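Local coordinates for protein aldehyde Dehydrogenase (Burkholderia cenocepacia, PDB 4O6R) that probably oxidises aldehydes to carboxylic acids with NAD(P)+ as cofactor, and binds adenosine monophosphate, at residues A[260-265]-A[293-298]. Numbering follows the deposited sequence.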
loop_
_atom_site.group_PDB
_atom_site.type_symbol
_atom_site.label_atom_id
_atom_site.label_comp_id
_atom_site.label_asym_id
_atom_site.label_seq_id
_atom_site.Cartn_x
_atom_site.Cartn_y
_atom_site.Cartn_z
ATOM N N GLY A 260 12.989 28.478 -5.951
ATOM C CA GLY A 260 11.628 28.377 -5.447
ATOM C C GLY A 260 10.799 29.653 -5.547
ATOM O O GLY A 260 11.231 30.714 -5.060
ATOM N N ALA A 261 9.633 29.571 -6.202
ATOM C CA ALA A 261 8.684 30.671 -6.146
ATOM C C ALA A 261 7.920 30.638 -4.830
ATOM O O ALA A 261 7.534 29.558 -4.329
ATOM C CB ALA A 261 7.704 30.594 -7.301
ATOM N N ASN A 262 7.693 31.818 -4.285
ATOM C CA ASN A 262 6.878 32.011 -3.076
ATOM C C ASN A 262 5.860 33.076 -3.440
ATOM O O ASN A 262 6.212 34.246 -3.504
ATOM C CB ASN A 262 7.792 32.443 -1.941
ATOM C CG ASN A 262 7.061 32.606 -0.623
ATOM O OD1 ASN A 262 5.925 32.167 -0.472
ATOM N ND2 ASN A 262 7.728 33.233 0.347
ATOM N N ILE A 263 4.640 32.657 -3.798
ATOM C CA ILE A 263 3.671 33.509 -4.458
ATOM C C ILE A 263 2.674 34.035 -3.424
ATOM O O ILE A 263 2.091 33.262 -2.670
ATOM C CB ILE A 263 2.884 32.726 -5.545
ATOM C CG1 ILE A 263 3.821 32.002 -6.506
ATOM C CG2 ILE A 263 1.952 33.649 -6.316
ATOM C CD1 ILE A 263 3.150 30.953 -7.381
ATOM N N VAL A 264 2.483 35.347 -3.389
ATOM C CA VAL A 264 1.555 35.958 -2.468
ATOM C C VAL A 264 0.414 36.593 -3.254
ATOM O O VAL A 264 0.581 37.589 -3.982
ATOM C CB VAL A 264 2.264 36.986 -1.567
ATOM C CG1 VAL A 264 1.316 37.604 -0.554
ATOM C CG2 VAL A 264 3.448 36.323 -0.881
ATOM N N PHE A 265 -0.765 36.026 -3.071
ATOM C CA PHE A 265 -1.968 36.529 -3.691
ATOM C C PHE A 265 -2.593 37.677 -2.893
ATOM O O PHE A 265 -2.256 37.921 -1.730
ATOM C CB PHE A 265 -2.964 35.392 -3.907
ATOM C CG PHE A 265 -2.591 34.491 -5.032
ATOM C CD1 PHE A 265 -2.964 34.793 -6.334
ATOM C CD2 PHE A 265 -1.826 33.357 -4.802
ATOM C CE1 PHE A 265 -2.579 33.965 -7.385
ATOM C CE2 PHE A 265 -1.456 32.519 -5.836
ATOM C CZ PHE A 265 -1.823 32.824 -7.139
ATOM N N SER A 293 13.383 31.811 -2.993
ATOM C CA SER A 293 14.271 32.842 -3.570
ATOM C C SER A 293 13.618 33.771 -4.595
ATOM O O SER A 293 14.259 34.755 -5.031
ATOM C CB SER A 293 15.516 32.203 -4.197
ATOM O OG SER A 293 15.165 31.155 -5.112
ATOM N N ARG A 294 12.402 33.454 -4.999
ATOM C CA ARG A 294 11.617 34.335 -5.826
ATOM C C ARG A 294 10.337 34.662 -5.125
ATOM O O ARG A 294 9.489 33.789 -4.938
ATOM C CB ARG A 294 11.297 33.706 -7.194
ATOM C CG ARG A 294 12.546 33.457 -8.020
ATOM C CD ARG A 294 12.213 32.917 -9.420
ATOM N NE ARG A 294 11.671 31.562 -9.343
ATOM C CZ ARG A 294 10.659 31.092 -10.089
ATOM N NH1 ARG A 294 10.094 31.830 -11.053
ATOM N NH2 ARG A 294 10.222 29.854 -9.873
ATOM N N LEU A 295 10.171 35.935 -4.764
ATOM C CA LEU A 295 8.978 36.373 -4.090
ATOM C C LEU A 295 8.119 36.993 -5.151
ATOM O O LEU A 295 8.527 37.959 -5.801
ATOM C CB LEU A 295 9.357 37.337 -2.979
ATOM C CG LEU A 295 8.246 37.894 -2.134
ATOM C CD1 LEU A 295 7.629 36.794 -1.308
ATOM C CD2 LEU A 295 8.785 39.015 -1.273
ATOM N N VAL A 296 6.974 36.375 -5.403
ATOM C CA VAL A 296 6.145 36.677 -6.541
ATOM C C VAL A 296 4.860 37.295 -5.980
ATOM O O VAL A 296 4.019 36.583 -5.418
ATOM C CB VAL A 296 5.828 35.411 -7.369
ATOM C CG1 VAL A 296 4.950 35.776 -8.559
ATOM C CG2 VAL A 296 7.103 34.728 -7.840
ATOM N N LEU A 297 4.718 38.617 -6.101
ATOM C CA LEU A 297 3.708 39.358 -5.338
ATOM C C LEU A 297 2.626 39.935 -6.232
ATOM O O LEU A 297 2.928 40.538 -7.260
ATOM C CB LEU A 297 4.360 40.536 -4.617
ATOM C CG LEU A 297 5.465 40.178 -3.634
ATOM C CD1 LEU A 297 6.076 41.457 -3.106
ATOM C CD2 LEU A 297 4.924 39.345 -2.472
ATOM N N HIS A 298 1.372 39.765 -5.828
ATOM C CA HIS A 298 0.276 40.348 -6.559
ATOM C C HIS A 298 0.409 41.874 -6.514
ATOM O O HIS A 298 0.685 42.450 -5.469
ATOM C CB HIS A 298 -1.074 39.939 -5.975
ATOM C CG HIS A 298 -2.221 40.281 -6.864
ATOM N ND1 HIS A 298 -2.772 41.537 -6.898
ATOM C CD2 HIS A 298 -2.859 39.569 -7.816
ATOM C CE1 HIS A 298 -3.732 41.584 -7.806
ATOM N NE2 HIS A 298 -3.814 40.395 -8.371
#
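R294 of strand 294-298 curls over A261 of strand 261-264. Its CB lies 3.7 Å from G260 O, and with CG anti to the carbonyl carbon (chi1 -64°) and a bend at chi3 the chain folds back over the neighbouring strand. CZ passes 4.1 Å from A261 CB, and NH2 comes to 3.7 Å of the same methyl, which covers one face of the guanidinium. The N-H groups turn to backbone carbonyls: NE to K259, NH1 to I410 and NH2 to A411, so the buried group is held at all three nitrogens, two of them by the C-terminal end of helix 404-411. Farther along this face, I263 CG1 packs 4.0 Å from V296 CB, the two side chains lying side by side against that helix, I263 on A407 and A411, V296 on I410. N262, V264, L295 and L297 project from the other face, the two leucines against helix 302-315. There L297 CD2 reaches 3.7 Å from V264 CB, while L295 CD1 lies near the amide of N262, whose OD1 accepts a hydrogen bond from W423 NE1. Five backbone hydrogen bonds join the two segments: R294 N to G260 O ahead of the first strand, then N262 N to R294 O, V296 N to N262 O, V264 N to V296 O and H298 N to V264 O. The V296 bond is nearly straight at the hydrogen (N-H...O 176°), although the donor sits above the carbonyl plane. Parallel in direction and joined through helix 270-282, the strands form a beta-alpha-beta unit inside a seven-stranded sheet, consistent with the catalytic domain of the aldehyde dehydrogenase fold.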